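PDB 1Q42: MRNA TRANSPORT REGULATOR Mtr2 from Candida albicans, which acts in the transport of mRNA from the nucleus to the cytoplasm and, with an NTF2-like fold, interacts with the export factor Mex67. Local coordinates for residues A[30-35]-A[181-186]; A[60-65]-A[93-98]. One frame throughout, in Å; residues are numbered along the deposited sequence.

Contact 1: residues A[30-35]-A[181-186]; sequences EPFLKR and EIINSM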
ATOM      1  N   GLU A  30      12.578  -3.219   8.224  1.00 38.03           N
ATOM      2  CA  GLU A  30      12.502  -1.843   7.722  1.00 36.26           C
ATOM      3  C   GLU A  30      12.538  -1.735   6.185  1.00 34.59           C
ATOM      4  O   GLU A  30      11.737  -1.004   5.611  1.00 33.01           O
ATOM      5  CB  GLU A  30      13.561  -0.943   8.354  1.00 37.09           C
ATOM      6  CG  GLU A  30      13.421   0.524   7.962  1.00 38.21           C
ATOM      7  CD  GLU A  30      14.157   1.475   8.895  1.00 41.79           C
ATOM      8  OE1 GLU A  30      14.441   1.099  10.057  1.00 43.65           O
ATOM      9  OE2 GLU A  30      14.452   2.613   8.462  1.00 43.97           O
ATOM     10  N   PRO A  31      13.461  -2.426   5.515  1.00 33.24           N
ATOM     11  CA  PRO A  31      13.445  -2.459   4.045  1.00 32.18           C
ATOM     12  C   PRO A  31      12.142  -3.011   3.468  1.00 29.83           C
ATOM     13  O   PRO A  31      11.683  -2.474   2.463  1.00 29.40           O
ATOM     14  CB  PRO A  31      14.632  -3.368   3.678  1.00 33.14           C
ATOM     15  CG  PRO A  31      15.420  -3.554   4.910  1.00 34.22           C
ATOM     16  CD  PRO A  31      14.579  -3.206   6.077  1.00 33.97           C
ATOM     17  N   PHE A  32      11.558  -4.040   4.090  1.00 27.89           N
ATOM     18  CA  PHE A  32      10.281  -4.590   3.627  1.00 26.48           C
ATOM     19  C   PHE A  32       9.170  -3.549   3.685  1.00 24.73           C
ATOM     20  O   PHE A  32       8.413  -3.407   2.731  1.00 24.09           O
ATOM     21  CB  PHE A  32       9.863  -5.817   4.442  1.00 26.18           C
ATOM     22  CG  PHE A  32       8.387  -6.129   4.350  1.00 26.91           C
ATOM     23  CD1 PHE A  32       7.829  -6.562   3.151  1.00 28.95           C
ATOM     24  CD2 PHE A  32       7.561  -5.992   5.458  1.00 28.03           C
ATOM     25  CE1 PHE A  32       6.460  -6.854   3.056  1.00 29.79           C
ATOM     26  CE2 PHE A  32       6.196  -6.285   5.366  1.00 27.37           C
ATOM     27  CZ  PHE A  32       5.654  -6.711   4.161  1.00 27.92           C
ATOM     28  N   LEU A  33       9.081  -2.826   4.796  1.00 23.61           N
ATOM     29  CA  LEU A  33       8.044  -1.792   4.951  1.00 23.17           C
ATOM     30  C   LEU A  33       8.216  -0.670   3.945  1.00 23.28           C
ATOM     31  O   LEU A  33       7.237  -0.168   3.394  1.00 21.99           O
ATOM     32  CB  LEU A  33       8.026  -1.225   6.374  1.00 22.60           C
ATOM     33  CG  LEU A  33       7.628  -2.202   7.475  1.00 22.73           C
ATOM     34  CD1 LEU A  33       7.687  -1.523   8.847  1.00 21.76           C
ATOM     35  CD2 LEU A  33       6.232  -2.810   7.242  1.00 22.16           C
ATOM     36  N   LYS A  34       9.461  -0.277   3.700  1.00 24.06           N
ATOM     37  CA  LYS A  34       9.735   0.780   2.733  1.00 25.22           C
ATOM     38  C   LYS A  34       9.353   0.355   1.317  1.00 25.01           C
ATOM     39  O   LYS A  34       8.798   1.150   0.560  1.00 25.20           O
ATOM     40  CB  LYS A  34      11.186   1.239   2.840  1.00 26.23           C
ATOM     41  CG  LYS A  34      11.410   2.026   4.114  1.00 28.54           C
ATOM     42  CD  LYS A  34      12.859   2.398   4.337  1.00 33.00           C
ATOM     43  CE  LYS A  34      12.949   3.604   5.262  1.00 35.45           C
ATOM     44  NZ  LYS A  34      14.307   3.793   5.824  1.00 38.35           N
ATOM     45  N   ARG A  35       9.593  -0.906   0.984  1.00 25.66           N
ATOM     46  CA  ARG A  35       9.193  -1.449  -0.310  1.00 25.96           C
ATOM     47  C   ARG A  35       7.664  -1.487  -0.464  1.00 23.97           C
ATOM     48  O   ARG A  35       7.123  -1.146  -1.515  1.00 23.90           O
ATOM     49  CB  ARG A  35       9.749  -2.857  -0.504  1.00 27.63           C
ATOM     50  CG  ARG A  35      11.171  -2.898  -0.972  1.00 31.15           C
ATOM     51  CD  ARG A  35      11.601  -4.280  -1.420  1.00 35.26           C
ATOM     52  NE  ARG A  35      11.846  -5.161  -0.280  1.00 38.33           N
ATOM     53  CZ  ARG A  35      11.128  -6.233   0.051  1.00 40.94           C
ATOM     54  NH1 ARG A  35      10.057  -6.609  -0.654  1.00 42.68           N
ATOM     55  NH2 ARG A  35      11.484  -6.939   1.117  1.00 41.89           N
ATOM     56  N   GLU A 181       3.813 -12.570  -3.006  1.00 36.77           N
ATOM     57  CA  GLU A 181       2.583 -12.409  -2.233  1.00 34.17           C
ATOM     58  C   GLU A 181       2.743 -13.028  -0.832  1.00 32.05           C
ATOM     59  O   GLU A 181       2.596 -14.243  -0.645  1.00 31.49           O
ATOM     60  CB  GLU A 181       1.398 -13.000  -3.007  1.00 34.54           C
ATOM     61  CG  GLU A 181       1.194 -12.318  -4.363  1.00 35.94           C
ATOM     62  CD  GLU A 181      -0.028 -12.806  -5.126  1.00 38.41           C
ATOM     63  OE1 GLU A 181      -0.807 -11.958  -5.630  1.00 39.85           O
ATOM     64  OE2 GLU A 181      -0.204 -14.035  -5.241  1.00 39.35           O
ATOM     65  N   ILE A 182       3.033 -12.166   0.145  1.00 28.81           N
ATOM     66  CA  ILE A 182       3.334 -12.582   1.510  1.00 26.88           C
ATOM     67  C   ILE A 182       2.447 -11.964   2.599  1.00 24.57           C
ATOM     68  O   ILE A 182       2.399 -12.478   3.716  1.00 24.04           O
ATOM     69  CB  ILE A 182       4.819 -12.306   1.841  1.00 27.42           C
ATOM     70  CG1 ILE A 182       5.177 -10.838   1.612  1.00 27.57           C
ATOM     71  CG2 ILE A 182       5.727 -13.234   1.024  1.00 28.18           C
ATOM     72  CD1 ILE A 182       6.511 -10.458   2.139  1.00 28.83           C
ATOM     73  N   ILE A 183       1.744 -10.882   2.291  1.00 21.94           N
ATOM     74  CA  ILE A 183       0.890 -10.233   3.295  1.00 21.10           C
ATOM     75  C   ILE A 183      -0.469 -10.933   3.380  1.00 20.65           C
ATOM     76  O   ILE A 183      -1.212 -10.964   2.400  1.00 20.72           O
ATOM     77  CB  ILE A 183       0.714  -8.733   2.985  1.00 19.45           C
ATOM     78  CG1 ILE A 183       2.081  -8.025   2.961  1.00 20.00           C
ATOM     79  CG2 ILE A 183      -0.208  -8.093   4.039  1.00 20.10           C
ATOM     80  CD1 ILE A 183       2.068  -6.589   2.441  1.00 20.56           C
ATOM     81  N   ASN A 184      -0.762 -11.519   4.548  1.00 20.66           N
ATOM     82  CA  ASN A 184      -2.022 -12.209   4.837  1.00 20.85           C
ATOM     83  C   ASN A 184      -3.157 -11.297   5.245  1.00 19.74           C
ATOM     84  O   ASN A 184      -4.318 -11.605   5.021  1.00 18.84           O
ATOM     85  CB  ASN A 184      -1.825 -13.239   5.957  1.00 21.65           C
ATOM     86  CG  ASN A 184      -0.709 -14.217   5.636  1.00 23.60           C
ATOM     87  OD1 ASN A 184       0.393 -14.137   6.200  1.00 26.90           O
ATOM     88  ND2 ASN A 184      -0.964 -15.093   4.687  1.00 23.14           N
ATOM     89  N   SER A 185      -2.821 -10.184   5.873  1.00 19.50           N
ATOM     90  CA  SER A 185      -3.828  -9.200   6.259  1.00 19.71           C
ATOM     91  C   SER A 185      -3.229  -7.809   6.337  1.00 19.18           C
ATOM     92  O   SER A 185      -2.068  -7.655   6.698  1.00 18.29           O
ATOM     93  CB  SER A 185      -4.509  -9.579   7.581  1.00 21.06           C
ATOM     94  OG  SER A 185      -3.648  -9.490   8.689  1.00 24.10           O
ATOM     95  N   MET A 186      -4.030  -6.817   5.955  1.00 18.75           N
ATOM     96  CA  MET A 186      -3.648  -5.404   6.013  1.00 18.78           C
ATOM     97  C   MET A 186      -4.816  -4.602   6.568  1.00 18.01           C
ATOM     98  O   MET A 186      -5.949  -4.705   6.089  1.00 18.11           O
ATOM     99  CB  MET A 186      -3.256  -4.848   4.640  1.00 19.55           C
ATOM    100  CG  MET A 186      -2.992  -3.324   4.640  1.00 21.06           C
ATOM    101  SD  MET A 186      -2.472  -2.723   3.049  1.00 26.01           S
ATOM    102  CE  MET A 186      -3.980  -2.779   2.143  1.00 25.41           C
TER

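Contact 2: residues A[60-65]-A[93-98]; sequences TQLGSN and KKWLQT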
ATOM      1  N   THR A  60      -1.946  -3.228 -10.937  1.00 23.62           N
ATOM      2  CA  THR A  60      -1.584  -4.515 -10.337  1.00 23.98           C
ATOM      3  C   THR A  60      -0.267  -4.483  -9.557  1.00 23.97           C
ATOM      4  O   THR A  60       0.042  -5.417  -8.824  1.00 23.96           O
ATOM      5  CB  THR A  60      -1.576  -5.672 -11.378  1.00 25.58           C
ATOM      6  OG1 THR A  60      -0.649  -5.377 -12.422  1.00 26.03           O
ATOM      7  CG2 THR A  60      -2.919  -5.792 -12.065  1.00 26.02           C
ATOM      8  N   GLN A  61       0.508  -3.416  -9.700  1.00 23.34           N
ATOM      9  CA  GLN A  61       1.733  -3.246  -8.917  1.00 23.56           C
ATOM     10  C   GLN A  61       1.490  -2.553  -7.578  1.00 22.43           C
ATOM     11  O   GLN A  61       2.371  -2.545  -6.735  1.00 22.15           O
ATOM     12  CB  GLN A  61       2.750  -2.423  -9.693  1.00 23.81           C
ATOM     13  CG  GLN A  61       3.193  -3.062 -10.989  1.00 26.33           C
ATOM     14  CD  GLN A  61       4.121  -2.167 -11.759  1.00 29.09           C
ATOM     15  OE1 GLN A  61       5.284  -1.989 -11.375  1.00 31.76           O
ATOM     16  NE2 GLN A  61       3.616  -1.578 -12.840  1.00 30.77           N
ATOM     17  N   LEU A  62       0.307  -1.974  -7.390  1.00 21.36           N
ATOM     18  CA  LEU A  62      -0.004  -1.244  -6.152  1.00 20.98           C
ATOM     19  C   LEU A  62      -0.219  -2.265  -5.047  1.00 20.74           C
ATOM     20  O   LEU A  62      -1.018  -3.189  -5.209  1.00 22.14           O
ATOM     21  CB  LEU A  62      -1.261  -0.379  -6.318  1.00 20.59           C
ATOM     22  CG  LEU A  62      -1.212   0.685  -7.434  1.00 20.15           C
ATOM     23  CD1 LEU A  62      -2.573   1.285  -7.624  1.00 20.58           C
ATOM     24  CD2 LEU A  62      -0.182   1.756  -7.163  1.00 19.50           C
ATOM     25  N   GLY A  63       0.512  -2.144  -3.944  1.00 20.64           N
ATOM     26  CA  GLY A  63       0.417  -3.128  -2.880  1.00 20.93           C
ATOM     27  C   GLY A  63       0.701  -4.554  -3.340  1.00 21.57           C
ATOM     28  O   GLY A  63       0.035  -5.507  -2.929  1.00 22.11           O
ATOM     29  N   SER A  64       1.694  -4.718  -4.207  1.00 22.19           N
ATOM     30  CA  SER A  64       1.895  -6.010  -4.864  1.00 23.04           C
ATOM     31  C   SER A  64       2.243  -7.149  -3.904  1.00 23.04           C
ATOM     32  O   SER A  64       2.060  -8.330  -4.251  1.00 22.82           O
ATOM     33  CB  SER A  64       2.982  -5.913  -5.933  1.00 24.22           C
ATOM     34  OG  SER A  64       4.201  -5.522  -5.353  1.00 26.07           O
ATOM     35  N   ASN A  65       2.732  -6.821  -2.709  1.00 22.23           N
ATOM     36  CA  ASN A  65       3.050  -7.866  -1.729  1.00 22.96           C
ATOM     37  C   ASN A  65       1.823  -8.480  -1.043  1.00 22.24           C
ATOM     38  O   ASN A  65       1.945  -9.450  -0.290  1.00 21.60           O
ATOM     39  CB  ASN A  65       4.032  -7.350  -0.683  1.00 23.66           C
ATOM     40  CG  ASN A  65       5.396  -7.007  -1.272  1.00 27.20           C
ATOM     41  OD1 ASN A  65       5.814  -5.857  -1.227  1.00 30.25           O
ATOM     42  ND2 ASN A  65       6.088  -8.006  -1.828  1.00 31.47           N
ATOM     43  N   LYS A  93      -8.060  -1.386  -7.042  1.00 20.27           N
ATOM     44  CA  LYS A  93      -8.992  -0.507  -7.764  1.00 21.45           C
ATOM     45  C   LYS A  93      -9.365   0.724  -6.922  1.00 21.03           C
ATOM     46  O   LYS A  93      -9.574   1.823  -7.455  1.00 21.67           O
ATOM     47  CB  LYS A  93     -10.246  -1.280  -8.147  1.00 22.02           C
ATOM     48  CG  LYS A  93     -10.044  -2.256  -9.278  1.00 24.23           C
ATOM     49  CD  LYS A  93     -11.362  -2.960  -9.633  1.00 28.08           C
ATOM     50  CE  LYS A  93     -12.040  -2.369 -10.843  1.00 30.00           C
ATOM     51  NZ  LYS A  93     -12.994  -3.342 -11.475  1.00 30.46           N
ATOM     52  N   LYS A  94      -9.434   0.541  -5.608  1.00 21.38           N
ATOM     53  CA  LYS A  94      -9.748   1.625  -4.686  1.00 21.76           C
ATOM     54  C   LYS A  94      -8.578   2.572  -4.594  1.00 20.86           C
ATOM     55  O   LYS A  94      -8.749   3.789  -4.631  1.00 20.75           O
ATOM     56  CB  LYS A  94     -10.040   1.089  -3.277  1.00 22.74           C
ATOM     57  CG  LYS A  94     -11.468   0.623  -3.080  1.00 26.87           C
ATOM     58  CD  LYS A  94     -11.633  -0.097  -1.737  1.00 32.38           C
ATOM     59  CE  LYS A  94     -12.874   0.370  -1.001  1.00 35.59           C
ATOM     60  NZ  LYS A  94     -14.112  -0.172  -1.619  1.00 37.59           N
ATOM     61  N   TRP A  95      -7.389   2.004  -4.419  1.00 20.46           N
ATOM     62  CA  TRP A  95      -6.165   2.811  -4.202  1.00 19.95           C
ATOM     63  C   TRP A  95      -5.799   3.588  -5.460  1.00 20.96           C
ATOM     64  O   TRP A  95      -5.318   4.734  -5.391  1.00 20.67           O
ATOM     65  CB  TRP A  95      -4.990   1.920  -3.723  1.00 20.18           C
ATOM     66  CG  TRP A  95      -3.822   2.727  -3.283  1.00 17.73           C
ATOM     67  CD1 TRP A  95      -2.648   2.916  -3.952  1.00 16.64           C
ATOM     68  CD2 TRP A  95      -3.738   3.522  -2.093  1.00 18.58           C
ATOM     69  NE1 TRP A  95      -1.844   3.792  -3.255  1.00 18.72           N
ATOM     70  CE2 TRP A  95      -2.482   4.166  -2.103  1.00 18.35           C
ATOM     71  CE3 TRP A  95      -4.592   3.740  -1.003  1.00 20.51           C
ATOM     72  CZ2 TRP A  95      -2.056   5.016  -1.070  1.00 19.52           C
ATOM     73  CZ3 TRP A  95      -4.171   4.591   0.023  1.00 20.89           C
ATOM     74  CH2 TRP A  95      -2.913   5.215  -0.017  1.00 19.81           C
ATOM     75  N   LEU A  96      -6.087   2.995  -6.611  1.00 21.88           N
ATOM     76  CA  LEU A  96      -5.839   3.617  -7.908  1.00 22.91           C
ATOM     77  C   LEU A  96      -6.521   4.982  -8.043  1.00 23.55           C
ATOM     78  O   LEU A  96      -6.007   5.883  -8.744  1.00 23.79           O
ATOM     79  CB  LEU A  96      -6.337   2.669  -9.010  1.00 23.34           C
ATOM     80  CG  LEU A  96      -6.295   3.193 -10.444  1.00 24.47           C
ATOM     81  CD1 LEU A  96      -4.859   3.344 -10.885  1.00 23.47           C
ATOM     82  CD2 LEU A  96      -7.063   2.228 -11.333  1.00 23.54           C
ATOM     83  N   GLN A  97      -7.676   5.134  -7.395  1.00 23.79           N
ATOM     84  CA  GLN A  97      -8.446   6.381  -7.466  1.00 25.03           C
ATOM     85  C   GLN A  97      -7.917   7.517  -6.575  1.00 24.54           C
ATOM     86  O   GLN A  97      -8.353   8.663  -6.720  1.00 25.64           O
ATOM     87  CB  GLN A  97      -9.931   6.136  -7.171  1.00 25.58           C
ATOM     88  CG  GLN A  97     -10.622   5.111  -8.068  1.00 29.46           C
ATOM     89  CD  GLN A  97     -10.392   5.345  -9.561  1.00 34.33           C
ATOM     90  OE1 GLN A  97     -10.787   6.377 -10.096  1.00 37.51           O
ATOM     91  NE2 GLN A  97      -9.744   4.385 -10.228  1.00 37.57           N
ATOM     92  N   THR A  98      -6.962   7.235  -5.692  1.00 23.67           N
ATOM     93  CA  THR A  98      -6.311   8.301  -4.926  1.00 22.43           C
ATOM     94  C   THR A  98      -5.356   9.092  -5.820  1.00 22.41           C
ATOM     95  O   THR A  98      -4.805   8.561  -6.783  1.00 20.97           O
ATOM     96  CB  THR A  98      -5.514   7.760  -3.693  1.00 22.51           C
ATOM     97  OG1 THR A  98      -4.431   6.901  -4.106  1.00 21.30           O
ATOM     98  CG2 THR A  98      -6.377   6.902  -2.782  1.00 22.84           C
TER

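Contact 1: residues A[30-35]-A[181-186]
Phe-32 and Ile-182 mark the closest backbone approach between helical residues 30-35 and the 181-186 segment entering strand 183-192, yet their CA atoms stay 10.8 Å apart, so side chains alone span the gap. Most of that span is the Phe-32 ring. Its first torsion sets CG anti to the backbone N (chi1 160°), which extends the benzyl group from the helix and carries its far end, CE1 and CZ, to the two isoleucines. Ile-182 reaches back from the opposite direction: its CD1 lies 3.7 Å from Phe-32 CE1, approaching the ring obliquely. Ile-183 meets the same ring at its edge, with CG1 in the ring plane and CD1 4.0 Å from Phe-32 CZ. The chain from CA through CG1 to CD1 of Ile-183 is extended (chi2 170°), which brings the delta methyl to the ring although the CB itself is not directed at the helix. All three residues are buried, and no hydrogen bond crosses the contact. Leu-170 of strand 164-173 and Val-176 of a loop also touch the ring, and Ile-182 packs on Val-172 of the same strand. Just beyond, Asn-184 and Ser-185 both face Val-171 in a classic beta bulge. Helix 29-40, held here through Phe-32 over a curved, bulged sheet, fits the NTF2-like fold, in which helices lie on the sheet's concave side.

Contact 2: residues A[60-65]-A[93-98]
Leu-62 CD1 makes the first shell of this contact by itself, reaching both Trp-95 and Leu-96 near the end of helix 87-96. Leu-62 CD1 lies at the edge of the indole, close to its plane, 4.0 Å from Trp-95 CD1. Leu-62 CD1 is also 4.0 Å from Leu-96 CA and 4.2 Å from Leu-96 CB, so it touches backbone as well as side chain of Leu-96. Leu-62 and Trp-95 cross at about a right angle, and the CA atoms of the two residues, 7.6 Å apart, are the nearest backbone pair. No hydrogen bond joins the segments directly.

The second shell fixes the indole. Trp-95 leaves the helix with CG anti to its amide nitrogen (chi1 -170°), and its NE1 donates to the carbonyl oxygen of Leu-40, at the end of helix 29-40. Over the centre of one indole face stands Thr-98 OG1, 3.9 Å above the plane. Thr-98 OG1 donates to Trp-95 O at 2.7 Å, lying in the carbonyl plane with a C=O...donor angle of 154°. Thr-98 N adds a second bond to the same oxygen; Arg-136, bonded to Thr-98 OG1 through NH2, touches both Leu-62 and Trp-95.

On the other segment, Leu-62 is the second residue of a type II turn from Gln-61 to Ser-64, whose closing backbone bond is weak, and Gly-63 carries the positive phi of 56° at the third position. Leu-62 O is also bonded by Gln-92 NE2. Trp-95 rests on Ser-101 and His-103 of strand 101-113 and packs edge-to-face with Tyr-188 of strand 183-192. Loop and helix end therefore meet over the sheet, consistent with the helix-covered concave face of an NTF2-like fold.

Overall arrangement
Contact 2 is nested in the chain between the two segments of contact 1: helical residues 30-35 come first, then the 60-65 loop and the 93-98 helix end, and lastly 181-186. The centres of the two contacts lie about 14 Å apart. The link between them is direct, since Asn-65 O lies 3.0 Å from both Ile-182 N and Ile-183 N, probable hydrogen bonds. Helix 29-40 serves both sites, through Phe-32 in contact 1 and through Leu-40 as acceptor for Trp-95 in contact 2. In this single NTF2-like domain, contact 1 joins helix 29-40 to the start of strand 183-192, and contact 2 joins helix 87-96 to the 60-65 loop, which Asn-65 ties to that strand.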